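Local coordinates for protein benzoate transport porin BenP (Acinetobacter baumannii AB307-0294, PDB 5DL8) that probably forms an outer-membrane beta-barrel channel of the OprD family for the uptake of small molecules such as benzoate, at residues A[164-169]-A[202-207]; A[82-87]-A[111-116]; A[309-314]-A[358-363]. All coordinates share one frame; numbering follows the deposited sequence.

Contact 1 of 3, residues A[164-169]-A[202-207]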
ATOM      1  N   GLN A 164      -5.101  -4.209 -25.453  1.00 43.62           N
ATOM      2  CA  GLN A 164      -5.956  -4.575 -24.302  1.00 42.81           C
ATOM      3  C   GLN A 164      -5.279  -5.419 -23.140  1.00 38.75           C
ATOM      4  O   GLN A 164      -5.685  -5.311 -21.994  1.00 36.17           O
ATOM      5  CB  GLN A 164      -7.172  -5.393 -24.800  1.00 45.53           C
ATOM      6  CG  GLN A 164      -8.253  -4.658 -25.628  1.00 48.75           C
ATOM      7  CD  GLN A 164      -7.978  -4.761 -27.069  1.00 50.51           C
ATOM      8  OE1 GLN A 164      -7.603  -5.807 -27.561  1.00 49.92           O
ATOM      9  NE2 GLN A 164      -8.029  -3.652 -27.735  1.00 54.33           N
ATOM     10  N   LEU A 165      -4.306  -6.257 -23.462  1.00 36.90           N
ATOM     11  CA  LEU A 165      -3.741  -7.148 -22.483  1.00 37.06           C
ATOM     12  C   LEU A 165      -2.322  -6.710 -21.943  1.00 35.85           C
ATOM     13  O   LEU A 165      -1.368  -6.633 -22.691  1.00 35.64           O
ATOM     14  CB  LEU A 165      -3.720  -8.595 -23.041  1.00 37.39           C
ATOM     15  CG  LEU A 165      -3.154  -9.716 -22.136  1.00 39.20           C
ATOM     16  CD1 LEU A 165      -3.838  -9.711 -20.771  1.00 37.11           C
ATOM     17  CD2 LEU A 165      -3.252 -11.123 -22.823  1.00 40.25           C
ATOM     18  N   TYR A 166      -2.232  -6.439 -20.649  1.00 34.46           N
ATOM     19  CA  TYR A 166      -0.975  -6.203 -19.953  1.00 35.87           C
ATOM     20  C   TYR A 166      -0.713  -7.442 -19.066  1.00 35.73           C
ATOM     21  O   TYR A 166      -1.618  -7.917 -18.327  1.00 36.10           O
ATOM     22  CB  TYR A 166      -1.058  -4.921 -19.081  1.00 36.30           C
ATOM     23  CG  TYR A 166       0.124  -4.743 -18.143  1.00 36.48           C
ATOM     24  CD1 TYR A 166       0.159  -5.400 -16.860  1.00 36.14           C
ATOM     25  CD2 TYR A 166       1.233  -3.963 -18.519  1.00 37.86           C
ATOM     26  CE1 TYR A 166       1.275  -5.276 -16.016  1.00 36.69           C
ATOM     27  CE2 TYR A 166       2.336  -3.809 -17.632  1.00 38.84           C
ATOM     28  CZ  TYR A 166       2.337  -4.471 -16.418  1.00 37.42           C
ATOM     29  OH  TYR A 166       3.403  -4.353 -15.591  1.00 42.81           O
ATOM     30  N   ALA A 167       0.524  -7.932 -19.061  1.00 36.41           N
ATOM     31  CA  ALA A 167       0.922  -9.080 -18.153  1.00 35.36           C
ATOM     32  C   ALA A 167       2.176  -8.737 -17.391  1.00 34.10           C
ATOM     33  O   ALA A 167       3.001  -8.041 -17.900  1.00 33.46           O
ATOM     34  CB  ALA A 167       1.177 -10.337 -18.967  1.00 35.74           C
ATOM     35  N   GLU A 168       2.371  -9.362 -16.243  1.00 33.35           N
ATOM     36  CA  GLU A 168       3.586  -9.195 -15.457  1.00 32.82           C
ATOM     37  C   GLU A 168       3.742 -10.458 -14.618  1.00 31.66           C
ATOM     38  O   GLU A 168       2.762 -10.977 -14.086  1.00 30.74           O
ATOM     39  CB  GLU A 168       3.462  -7.910 -14.590  1.00 33.45           C
ATOM     40  CG  GLU A 168       4.552  -7.707 -13.570  1.00 34.42           C
ATOM     41  CD  GLU A 168       4.318  -6.456 -12.717  1.00 34.38           C
ATOM     42  OE1 GLU A 168       3.564  -5.529 -13.159  1.00 32.49           O
ATOM     43  OE2 GLU A 168       4.912  -6.481 -11.594  1.00 33.72           O
ATOM     44  N   ILE A 169       4.960 -10.983 -14.606  1.00 32.03           N
ATOM     45  CA  ILE A 169       5.365 -12.127 -13.777  1.00 32.38           C
ATOM     46  C   ILE A 169       6.623 -11.735 -12.942  1.00 31.68           C
ATOM     47  O   ILE A 169       7.404 -10.891 -13.331  1.00 30.95           O
ATOM     48  CB  ILE A 169       5.660 -13.444 -14.582  1.00 33.25           C
ATOM     49  CG1 ILE A 169       6.876 -13.292 -15.481  1.00 34.27           C
ATOM     50  CG2 ILE A 169       4.418 -13.907 -15.350  1.00 33.87           C
ATOM     51  CD1 ILE A 169       7.301 -14.576 -16.183  1.00 35.79           C
ATOM     52  N   TYR A 202       4.726 -14.757  -8.643  1.00 27.48           N
ATOM     53  CA  TYR A 202       3.421 -14.155  -8.980  1.00 27.76           C
ATOM     54  C   TYR A 202       3.179 -13.985 -10.491  1.00 27.11           C
ATOM     55  O   TYR A 202       4.116 -13.909 -11.254  1.00 26.63           O
ATOM     56  CB  TYR A 202       3.213 -12.788  -8.226  1.00 27.08           C
ATOM     57  CG  TYR A 202       3.973 -11.637  -8.775  1.00 27.50           C
ATOM     58  CD1 TYR A 202       3.396 -10.776  -9.737  1.00 28.01           C
ATOM     59  CD2 TYR A 202       5.250 -11.338  -8.312  1.00 27.57           C
ATOM     60  CE1 TYR A 202       4.079  -9.707 -10.246  1.00 28.33           C
ATOM     61  CE2 TYR A 202       5.935 -10.255  -8.869  1.00 28.78           C
ATOM     62  CZ  TYR A 202       5.368  -9.453  -9.821  1.00 28.68           C
ATOM     63  OH  TYR A 202       6.091  -8.361 -10.319  1.00 30.71           O
ATOM     64  N   ILE A 203       1.913 -13.875 -10.858  1.00 27.62           N
ATOM     65  CA  ILE A 203       1.449 -13.409 -12.219  1.00 28.31           C
ATOM     66  C   ILE A 203       0.327 -12.413 -12.021  1.00 27.57           C
ATOM     67  O   ILE A 203      -0.533 -12.591 -11.107  1.00 27.08           O
ATOM     68  CB  ILE A 203       1.166 -14.566 -13.225  1.00 31.20           C
ATOM     69  CG1 ILE A 203       0.402 -14.130 -14.509  1.00 32.82           C
ATOM     70  CG2 ILE A 203       0.414 -15.659 -12.560  1.00 33.20           C
ATOM     71  CD1 ILE A 203       0.718 -15.014 -15.723  1.00 34.25           C
ATOM     72  N   ASP A 204       0.366 -11.310 -12.794  1.00 26.68           N
ATOM     73  CA  ASP A 204      -0.715 -10.352 -12.769  1.00 26.34           C
ATOM     74  C   ASP A 204      -1.089 -10.045 -14.185  1.00 26.43           C
ATOM     75  O   ASP A 204      -0.230  -9.798 -14.936  1.00 28.24           O
ATOM     76  CB  ASP A 204      -0.233  -9.104 -12.060  1.00 26.49           C
ATOM     77  CG  ASP A 204      -1.276  -8.062 -11.947  1.00 28.04           C
ATOM     78  OD1 ASP A 204      -2.114  -8.188 -11.043  1.00 27.79           O
ATOM     79  OD2 ASP A 204      -1.213  -7.087 -12.743  1.00 32.39           O
ATOM     80  N   LEU A 205      -2.368 -10.055 -14.533  1.00 26.60           N
ATOM     81  CA  LEU A 205      -2.921  -9.820 -15.872  1.00 27.89           C
ATOM     82  C   LEU A 205      -3.997  -8.737 -15.802  1.00 27.59           C
ATOM     83  O   LEU A 205      -4.866  -8.764 -14.817  1.00 26.64           O
ATOM     84  CB  LEU A 205      -3.568 -11.112 -16.379  1.00 29.70           C
ATOM     85  CG  LEU A 205      -2.666 -12.314 -16.551  1.00 32.20           C
ATOM     86  CD1 LEU A 205      -3.423 -13.512 -17.142  1.00 36.00           C
ATOM     87  CD2 LEU A 205      -1.493 -12.016 -17.497  1.00 34.58           C
ATOM     88  N   ARG A 206      -3.868  -7.735 -16.685  1.00 28.57           N
ATOM     89  CA  ARG A 206      -4.770  -6.531 -16.721  1.00 30.00           C
ATOM     90  C   ARG A 206      -5.367  -6.380 -18.105  1.00 30.60           C
ATOM     91  O   ARG A 206      -4.644  -6.316 -19.061  1.00 31.09           O
ATOM     92  CB  ARG A 206      -4.052  -5.232 -16.302  1.00 31.38           C
ATOM     93  CG  ARG A 206      -3.881  -5.030 -14.798  1.00 33.12           C
ATOM     94  CD  ARG A 206      -2.928  -3.864 -14.365  1.00 36.00           C
ATOM     95  NE  ARG A 206      -2.558  -4.123 -12.933  1.00 42.32           N
ATOM     96  CZ  ARG A 206      -2.239  -3.223 -11.967  1.00 41.70           C
ATOM     97  NH1 ARG A 206      -2.154  -1.923 -12.268  1.00 41.36           N
ATOM     98  NH2 ARG A 206      -2.012  -3.638 -10.694  1.00 37.28           N
ATOM     99  N   TYR A 207      -6.691  -6.499 -18.209  1.00 31.82           N
ATOM    100  CA  TYR A 207      -7.392  -6.556 -19.499  1.00 32.80           C
ATOM    101  C   TYR A 207      -8.405  -5.438 -19.521  1.00 32.50           C
ATOM    102  O   TYR A 207      -9.130  -5.223 -18.529  1.00 31.62           O
ATOM    103  CB  TYR A 207      -8.035  -7.954 -19.787  1.00 33.80           C
ATOM    104  CG  TYR A 207      -8.472  -8.170 -21.251  1.00 33.90           C
ATOM    105  CD1 TYR A 207      -9.714  -7.800 -21.703  1.00 34.39           C
ATOM    106  CD2 TYR A 207      -7.598  -8.725 -22.199  1.00 35.58           C
ATOM    107  CE1 TYR A 207     -10.058  -7.954 -23.048  1.00 36.46           C
ATOM    108  CE2 TYR A 207      -7.927  -8.856 -23.532  1.00 35.79           C
ATOM    109  CZ  TYR A 207      -9.171  -8.513 -23.952  1.00 36.90           C
ATOM    110  OH  TYR A 207      -9.527  -8.721 -25.307  1.00 39.66           O
TER
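Y202 and E168 meet across two antiparallel neighbours in the wall of the porin beta-barrel, strands 165-176 and 200-210, whose axes over these segments run 4.7 Å apart at 170°. The face that carries Y166, E168, Y202, D204 and R206 is the more buried one, knit by polar bonds. With chi1 at 171° and an extended chain, E168 rises off the sheet until its carboxylate stands between two phenols. Y202 OH donates to E168 OE2, on its anti lone pair, over 2.6 Å, with ring and carboxylate planes steeply inclined; Y166 OH donates to E168 OE1 at 2.7 Å. Each oxygen thus has its own phenol, which should fix the rotation of this buried acid and favour its charged form. N156 also bonds to the Y202 hydroxyl. R206 NE makes a salt bridge to the syn lone pair of D204 OD2 at 3.3 Å, while R206 NH2 turns to E216 and Y304. Beneath, the pairs Y166-R206 and E168-D204 each close two backbone hydrogen bonds.

The other face, with L165, A167, I169, I203, L205 and Y207, is more exposed, consistent with the barrel's outer surface. I169 CG2 rests on I203 CD1 at 3.9 Å; the one tight spot is A167 CB against L205 CD2, at 3.5 Å. Just before the strand begins, Q164 lies alongside Y207, Q164 CB over one ring face, 4.0 Å from the centroid.

Contact 2 of 3, residues A[82-87]-A[111-116]; sequences VQYAVR and DYLKYG
Two adjacent antiparallel strands, 72-87 and 107-123, are joined here by regular backbone pairing and by a phenol-carboxylate bond between Y84 and D111. Over the segments 82-87 and 111-116 their axes lie 4.6 Å apart at 175°. Q83 with K114 and A85 with Y112 are the hydrogen-bonded pairs, each closed in both directions; K114 N to Q83 O is the shortest of the four bonds at 2.8 Å. Q83 N differs from the rest in sitting well above the carbonyl plane of K114.

On the face of V82, Y84, L113 and D111, Y84 leans along the sheet, its CG anti to the backbone N (chi1 179°), and its ring passes over the neighbouring strand so that Y84 CD1 comes 3.3 Å from Y112 O. Y84 OH then donates to D111 OD2 at 2.8 Å, using the anti lone pair, with the ring and carboxylate planes 79° apart. L113 CD1 lies beside the ring and touches V82 CG2 at 3.9 Å.

The strands belong to the wall of the OprD-family beta-barrel, and the opposite face, with Q83, A85, Y112 and K114, is buried beneath inward-folded loops. There the Q83 amide crosses the lysine chain, Q83 NE2 3.4 Å from K114 CD, while Q83 OE1 accepts from L149 N. The K114 amine leads away to the carbonyls of P177 and E180. Y112 brings its CE1 to within 3.8 Å of A85 CB, and its hydroxyl bonds to R178 O and L148 N.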
ATOM      1  N   VAL A  82      17.784   6.127  -2.252  1.00 30.33           N
ATOM      2  CA  VAL A  82      18.315   6.270  -0.930  1.00 29.40           C
ATOM      3  C   VAL A  82      17.296   7.056  -0.131  1.00 28.41           C
ATOM      4  O   VAL A  82      16.637   7.990  -0.657  1.00 27.83           O
ATOM      5  CB  VAL A  82      19.715   6.949  -0.979  1.00 32.41           C
ATOM      6  CG1 VAL A  82      19.613   8.369  -1.585  1.00 33.95           C
ATOM      7  CG2 VAL A  82      20.353   7.017   0.422  1.00 32.29           C
ATOM      8  N   GLN A  83      17.035   6.599   1.093  1.00 27.91           N
ATOM      9  CA  GLN A  83      16.070   7.259   1.996  1.00 26.76           C
ATOM     10  C   GLN A  83      16.628   7.219   3.396  1.00 27.36           C
ATOM     11  O   GLN A  83      17.151   6.201   3.844  1.00 27.98           O
ATOM     12  CB  GLN A  83      14.717   6.536   1.999  1.00 26.10           C
ATOM     13  CG  GLN A  83      14.051   6.138   0.658  1.00 24.33           C
ATOM     14  CD  GLN A  83      12.820   5.261   0.887  1.00 23.08           C
ATOM     15  OE1 GLN A  83      11.771   5.671   1.442  1.00 21.33           O
ATOM     16  NE2 GLN A  83      12.987   3.974   0.547  1.00 23.02           N
ATOM     17  N   TYR A  84      16.540   8.345   4.088  1.00 28.90           N
ATOM     18  CA  TYR A  84      17.168   8.522   5.389  1.00 28.93           C
ATOM     19  C   TYR A  84      16.277   9.327   6.269  1.00 28.01           C
ATOM     20  O   TYR A  84      15.854  10.412   5.853  1.00 27.64           O
ATOM     21  CB  TYR A  84      18.465   9.256   5.229  1.00 30.55           C
ATOM     22  CG  TYR A  84      19.148   9.492   6.527  1.00 33.43           C
ATOM     23  CD1 TYR A  84      19.608   8.389   7.304  1.00 34.97           C
ATOM     24  CD2 TYR A  84      19.374  10.802   7.013  1.00 36.42           C
ATOM     25  CE1 TYR A  84      20.271   8.582   8.506  1.00 36.49           C
ATOM     26  CE2 TYR A  84      20.061  10.993   8.218  1.00 37.92           C
ATOM     27  CZ  TYR A  84      20.516   9.877   8.939  1.00 37.48           C
ATOM     28  OH  TYR A  84      21.061  10.036  10.173  1.00 39.52           O
ATOM     29  N   ALA A  85      15.996   8.811   7.481  1.00 25.88           N
ATOM     30  CA  ALA A  85      15.198   9.510   8.474  1.00 24.96           C
ATOM     31  C   ALA A  85      15.935   9.557   9.851  1.00 27.79           C
ATOM     32  O   ALA A  85      16.585   8.603  10.255  1.00 26.73           O
ATOM     33  CB  ALA A  85      13.895   8.828   8.681  1.00 23.60           C
ATOM     34  N   VAL A  86      15.792  10.696  10.547  1.00 29.01           N
ATOM     35  CA  VAL A  86      16.209  10.871  11.932  1.00 29.69           C
ATOM     36  C   VAL A  86      15.038  11.005  12.876  1.00 27.33           C
ATOM     37  O   VAL A  86      14.116  11.803  12.601  1.00 25.43           O
ATOM     38  CB  VAL A  86      17.030  12.162  12.047  1.00 33.04           C
ATOM     39  CG1 VAL A  86      17.482  12.453  13.489  1.00 34.91           C
ATOM     40  CG2 VAL A  86      18.293  11.951  11.251  1.00 35.67           C
ATOM     41  N   ARG A  87      15.051  10.222  13.974  1.00 25.61           N
ATOM     42  CA  ARG A  87      14.078  10.433  15.034  1.00 25.22           C
ATOM     43  C   ARG A  87      14.317  11.762  15.799  1.00 27.25           C
ATOM     44  O   ARG A  87      15.396  12.036  16.268  1.00 29.10           O
ATOM     45  CB  ARG A  87      14.085   9.311  16.059  1.00 24.60           C
ATOM     46  CG  ARG A  87      12.981   9.497  17.092  1.00 24.36           C
ATOM     47  CD  ARG A  87      12.596   8.197  17.842  1.00 25.29           C
ATOM     48  NE  ARG A  87      13.692   7.456  18.309  1.00 25.19           N
ATOM     49  CZ  ARG A  87      14.472   7.809  19.386  1.00 27.17           C
ATOM     50  NH1 ARG A  87      14.250   8.901  20.128  1.00 28.32           N
ATOM     51  NH2 ARG A  87      15.503   7.043  19.744  1.00 26.05           N
ATOM     52  N   ASP A 111      17.781   6.705  14.170  1.00 31.92           N
ATOM     53  CA  ASP A 111      17.815   7.034  12.714  1.00 30.78           C
ATOM     54  C   ASP A 111      17.778   5.712  11.866  1.00 30.30           C
ATOM     55  O   ASP A 111      17.976   4.632  12.406  1.00 29.89           O
ATOM     56  CB  ASP A 111      18.993   7.968  12.376  1.00 31.58           C
ATOM     57  CG  ASP A 111      20.350   7.307  12.376  1.00 33.21           C
ATOM     58  OD1 ASP A 111      20.531   6.239  12.897  1.00 37.52           O
ATOM     59  OD2 ASP A 111      21.305   7.799  11.790  1.00 34.37           O
ATOM     60  N   TYR A 112      17.420   5.767  10.592  1.00 28.72           N
ATOM     61  CA  TYR A 112      17.567   4.577   9.742  1.00 27.84           C
ATOM     62  C   TYR A 112      17.705   5.023   8.298  1.00 27.60           C
ATOM     63  O   TYR A 112      17.249   6.107   7.939  1.00 26.64           O
ATOM     64  CB  TYR A 112      16.442   3.551   9.921  1.00 26.70           C
ATOM     65  CG  TYR A 112      15.073   3.823   9.327  1.00 26.09           C
ATOM     66  CD1 TYR A 112      14.382   4.976   9.649  1.00 25.75           C
ATOM     67  CD2 TYR A 112      14.367   2.785   8.602  1.00 27.09           C
ATOM     68  CE1 TYR A 112      13.110   5.203   9.260  1.00 25.42           C
ATOM     69  CE2 TYR A 112      13.055   3.028   8.108  1.00 27.40           C
ATOM     70  CZ  TYR A 112      12.417   4.222   8.456  1.00 26.44           C
ATOM     71  OH  TYR A 112      11.123   4.484   8.007  1.00 26.88           O
ATOM     72  N   LEU A 113      18.430   4.179   7.556  1.00 27.26           N
ATOM     73  CA  LEU A 113      18.842   4.381   6.211  1.00 27.91           C
ATOM     74  C   LEU A 113      18.422   3.206   5.388  1.00 27.67           C
ATOM     75  O   LEU A 113      18.807   2.051   5.777  1.00 28.44           O
ATOM     76  CB  LEU A 113      20.372   4.394   6.140  1.00 28.38           C
ATOM     77  CG  LEU A 113      20.985   4.545   4.747  1.00 29.43           C
ATOM     78  CD1 LEU A 113      20.757   5.908   4.140  1.00 28.78           C
ATOM     79  CD2 LEU A 113      22.488   4.297   4.889  1.00 31.96           C
ATOM     80  N   LYS A 114      17.715   3.486   4.278  1.00 27.21           N
ATOM     81  CA  LYS A 114      17.450   2.466   3.186  1.00 27.37           C
ATOM     82  C   LYS A 114      18.215   2.880   1.906  1.00 28.16           C
ATOM     83  O   LYS A 114      18.447   4.073   1.705  1.00 26.81           O
ATOM     84  CB  LYS A 114      16.006   2.453   2.864  1.00 26.48           C
ATOM     85  CG  LYS A 114      15.042   2.030   3.938  1.00 25.87           C
ATOM     86  CD  LYS A 114      13.644   2.351   3.486  1.00 24.23           C
ATOM     87  CE  LYS A 114      12.606   1.659   4.335  1.00 24.32           C
ATOM     88  NZ  LYS A 114      12.605   0.157   4.057  1.00 25.85           N
ATOM     89  N   TYR A 115      18.580   1.911   1.072  1.00 29.30           N
ATOM     90  CA  TYR A 115      19.051   2.120  -0.255  1.00 31.92           C
ATOM     91  C   TYR A 115      18.842   0.845  -1.124  1.00 32.18           C
ATOM     92  O   TYR A 115      18.735  -0.263  -0.616  1.00 30.45           O
ATOM     93  CB  TYR A 115      20.526   2.558  -0.318  1.00 35.35           C
ATOM     94  CG  TYR A 115      21.488   1.559   0.290  1.00 39.35           C
ATOM     95  CD1 TYR A 115      21.733   1.563   1.645  1.00 43.75           C
ATOM     96  CD2 TYR A 115      22.190   0.615  -0.495  1.00 43.73           C
ATOM     97  CE1 TYR A 115      22.626   0.641   2.233  1.00 46.09           C
ATOM     98  CE2 TYR A 115      23.082  -0.301   0.067  1.00 45.30           C
ATOM     99  CZ  TYR A 115      23.282  -0.262   1.445  1.00 47.76           C
ATOM    100  OH  TYR A 115      24.146  -1.072   2.116  1.00 52.89           O
ATOM    101  N   GLY A 116      18.841   1.059  -2.444  1.00 32.86           N
ATOM    102  CA  GLY A 116      18.711   0.007  -3.451  1.00 33.72           C
ATOM    103  C   GLY A 116      19.139   0.455  -4.845  1.00 34.38           C
ATOM    104  O   GLY A 116      19.391   1.654  -5.112  1.00 33.20           O
TER

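Contact 3 of 3, residues A[309-314]-A[358-363]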
ATOM      1  N   ASN A 309      -7.338   0.567   5.387  1.00 32.28           N
ATOM      2  CA  ASN A 309      -7.374   1.646   6.371  1.00 30.04           C
ATOM      3  C   ASN A 309      -6.574   1.134   7.582  1.00 30.45           C
ATOM      4  O   ASN A 309      -5.749   0.211   7.441  1.00 32.42           O
ATOM      5  CB  ASN A 309      -8.816   2.063   6.674  1.00 29.63           C
ATOM      6  CG  ASN A 309      -9.719   0.889   7.262  1.00 31.66           C
ATOM      7  OD1 ASN A 309      -9.299  -0.292   7.485  1.00 32.28           O
ATOM      8  ND2 ASN A 309     -10.964   1.216   7.472  1.00 31.81           N
ATOM      9  N   ALA A 310      -6.807   1.669   8.770  1.00 32.88           N
ATOM     10  CA  ALA A 310      -5.906   1.405   9.897  1.00 32.38           C
ATOM     11  C   ALA A 310      -5.978   0.030  10.489  1.00 33.23           C
ATOM     12  O   ALA A 310      -5.008  -0.447  10.983  1.00 31.29           O
ATOM     13  CB  ALA A 310      -6.216   2.412  11.011  1.00 37.86           C
ATOM     14  N   THR A 311      -7.197  -0.568  10.503  1.00 34.86           N
ATOM     15  CA  THR A 311      -7.515  -1.762  11.234  1.00 31.63           C
ATOM     16  C   THR A 311      -8.023  -2.911  10.260  1.00 32.09           C
ATOM     17  O   THR A 311      -7.704  -4.076  10.445  1.00 30.30           O
ATOM     18  CB  THR A 311      -8.474  -1.452  12.436  1.00 32.72           C
ATOM     19  OG1 THR A 311      -9.727  -0.928  12.042  1.00 31.33           O
ATOM     20  CG2 THR A 311      -7.816  -0.529  13.461  1.00 33.29           C
ATOM     21  N   GLY A 312      -8.735  -2.563   9.184  1.00 28.61           N
ATOM     22  CA  GLY A 312      -8.787  -3.430   7.986  1.00 29.47           C
ATOM     23  C   GLY A 312     -10.088  -4.255   7.680  1.00 27.78           C
ATOM     24  O   GLY A 312     -10.381  -4.615   6.533  1.00 23.97           O
ATOM     25  N   PHE A 313     -10.749  -4.555   8.794  1.00 29.17           N
ATOM     26  CA  PHE A 313     -11.993  -5.238   8.893  1.00 28.90           C
ATOM     27  C   PHE A 313     -11.854  -6.598   8.199  1.00 29.67           C
ATOM     28  O   PHE A 313     -12.705  -6.933   7.380  1.00 28.66           O
ATOM     29  CB  PHE A 313     -13.027  -4.289   8.319  1.00 28.32           C
ATOM     30  CG  PHE A 313     -13.179  -2.994   9.142  1.00 27.99           C
ATOM     31  CD1 PHE A 313     -12.277  -1.969   9.031  1.00 27.20           C
ATOM     32  CD2 PHE A 313     -14.215  -2.865  10.044  1.00 28.63           C
ATOM     33  CE1 PHE A 313     -12.442  -0.846   9.821  1.00 28.47           C
ATOM     34  CE2 PHE A 313     -14.416  -1.730  10.767  1.00 29.85           C
ATOM     35  CZ  PHE A 313     -13.482  -0.736  10.735  1.00 28.41           C
ATOM     36  N   PHE A 314     -10.745  -7.309   8.473  1.00 28.39           N
ATOM     37  CA  PHE A 314     -10.438  -8.586   7.766  1.00 28.67           C
ATOM     38  C   PHE A 314     -10.548  -9.809   8.738  1.00 27.52           C
ATOM     39  O   PHE A 314     -10.064 -10.888   8.506  1.00 26.67           O
ATOM     40  CB  PHE A 314      -9.076  -8.480   6.984  1.00 29.26           C
ATOM     41  CG  PHE A 314      -7.913  -8.020   7.791  1.00 30.83           C
ATOM     42  CD1 PHE A 314      -7.245  -8.897   8.674  1.00 33.29           C
ATOM     43  CD2 PHE A 314      -7.437  -6.706   7.671  1.00 32.83           C
ATOM     44  CE1 PHE A 314      -6.123  -8.436   9.486  1.00 35.90           C
ATOM     45  CE2 PHE A 314      -6.369  -6.219   8.496  1.00 34.61           C
ATOM     46  CZ  PHE A 314      -5.684  -7.084   9.376  1.00 35.07           C
ATOM     47  N   GLU A 358     -17.069  -3.314  15.685  1.00 32.28           N
ATOM     48  CA  GLU A 358     -16.064  -2.224  15.770  1.00 31.56           C
ATOM     49  C   GLU A 358     -16.327  -1.147  14.730  1.00 30.10           C
ATOM     50  O   GLU A 358     -17.007  -1.406  13.732  1.00 31.60           O
ATOM     51  CB  GLU A 358     -14.644  -2.808  15.608  1.00 30.15           C
ATOM     52  CG  GLU A 358     -14.493  -3.422  14.232  1.00 28.85           C
ATOM     53  CD  GLU A 358     -13.236  -4.252  13.992  1.00 29.56           C
ATOM     54  OE1 GLU A 358     -13.095  -4.790  12.813  1.00 28.71           O
ATOM     55  OE2 GLU A 358     -12.386  -4.343  14.950  1.00 29.23           O
ATOM     56  N   THR A 359     -15.823   0.041  14.968  1.00 28.84           N
ATOM     57  CA  THR A 359     -15.981   1.161  14.068  1.00 29.59           C
ATOM     58  C   THR A 359     -14.675   1.840  13.852  1.00 29.47           C
ATOM     59  O   THR A 359     -13.847   1.915  14.775  1.00 32.34           O
ATOM     60  CB  THR A 359     -17.048   2.242  14.538  1.00 30.26           C
ATOM     61  OG1 THR A 359     -16.671   2.817  15.798  1.00 31.42           O
ATOM     62  CG2 THR A 359     -18.408   1.677  14.653  1.00 30.59           C
ATOM     63  N   GLU A 360     -14.463   2.392  12.670  1.00 30.27           N
ATOM     64  CA  GLU A 360     -13.256   3.227  12.413  1.00 29.14           C
ATOM     65  C   GLU A 360     -13.652   4.434  11.565  1.00 29.33           C
ATOM     66  O   GLU A 360     -14.275   4.271  10.522  1.00 29.28           O
ATOM     67  CB  GLU A 360     -12.195   2.463  11.659  1.00 29.72           C
ATOM     68  CG  GLU A 360     -10.844   3.250  11.545  1.00 31.08           C
ATOM     69  CD  GLU A 360      -9.759   2.575  10.695  1.00 32.73           C
ATOM     70  OE1 GLU A 360      -9.356   1.417  11.017  1.00 34.77           O
ATOM     71  OE2 GLU A 360      -9.311   3.218   9.711  1.00 31.80           O
ATOM     72  N   SER A 361     -13.338   5.626  12.041  1.00 30.08           N
ATOM     73  CA  SER A 361     -13.509   6.866  11.285  1.00 32.02           C
ATOM     74  C   SER A 361     -12.117   7.396  10.894  1.00 30.63           C
ATOM     75  O   SER A 361     -11.145   7.155  11.584  1.00 33.73           O
ATOM     76  CB  SER A 361     -14.409   7.874  12.066  1.00 33.27           C
ATOM     77  OG  SER A 361     -13.794   8.208  13.281  1.00 36.49           O
ATOM     78  N   ASN A 362     -12.035   8.017   9.758  1.00 29.51           N
ATOM     79  CA  ASN A 362     -10.864   8.668   9.233  1.00 30.51           C
ATOM     80  C   ASN A 362     -11.252  10.083   8.734  1.00 31.55           C
ATOM     81  O   ASN A 362     -12.231  10.212   7.950  1.00 28.92           O
ATOM     82  CB  ASN A 362     -10.373   7.953   7.931  1.00 33.04           C
ATOM     83  CG  ASN A 362      -9.915   6.510   8.118  1.00 34.41           C
ATOM     84  OD1 ASN A 362      -9.793   6.002   9.218  1.00 34.72           O
ATOM     85  ND2 ASN A 362      -9.552   5.890   7.013  1.00 34.77           N
ATOM     86  N   VAL A 363     -10.408  11.068   9.033  1.00 30.10           N
ATOM     87  CA  VAL A 363     -10.491  12.413   8.450  1.00 31.33           C
ATOM     88  C   VAL A 363      -9.108  12.702   7.787  1.00 31.43           C
ATOM     89  O   VAL A 363      -8.099  12.424   8.393  1.00 30.83           O
ATOM     90  CB  VAL A 363     -10.827  13.492   9.551  1.00 31.02           C
ATOM     91  CG1 VAL A 363     -10.839  14.913   8.956  1.00 31.72           C
ATOM     92  CG2 VAL A 363     -12.188  13.240  10.195  1.00 31.23           C
TER
HETATM   93  O   HOH W   1     -10.824  -3.788  11.630  1.00 34.32           O
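A loop docks through its backbone and side chains onto two glutamates of a wall strand: residues 309-314, between strands 278-288 and 319-328 of the porin beta-barrel, meet E358 and E360 of strand 355-368. E360 swings its extended chain away from its own backbone N (chi1 -172°) and pushes its carboxylate into the bend of the loop. A310 N donates to the syn lone pair of E360 OE2 at 3.1 Å, and T311 OG1 donates to E360 OE1 at 2.6 Å, almost in line with the C-O bond. With both oxygens gripped, the buried carboxylate is held against turning and probably stays charged.

F313 lies against the strand by its ring edge, F313 CZ 3.6 Å from E360 CB, and slides past E358, which points the other way. G312, at a positive phi that suits glycine, makes a weak hydrogen bond from its N to N309 OD1 within the bend. E358 also pairs with K315 and is hydrogen-bonded to Y386, on the strand that runs to the calcium ligand V388. A single water ties E358 to the loop: it accepts from F313 N at 2.9 Å and donates to T311 OG1 and, at 2.7 Å, to E358 OE1.

In the fold
All three contacts belong to one barrel, but they sit well apart, with about 17 Å between the nearest atoms of any two. Contacts 1 and 2 join neighbouring wall strands by backbone pairing, each with a polar, largely buried face and a more exposed one. They differ in where the tyrosine-carboxylate bond falls: on the buried face in contact 1, on the more exposed face in contact 2, whose buried side instead sends a lysine and a tyrosine to loop carbonyls. Contact 3, across the chain's centre from contact 1, pairs no strands. It joins a loop to the wall through carboxylates and a water, and most of its touching residues are buried.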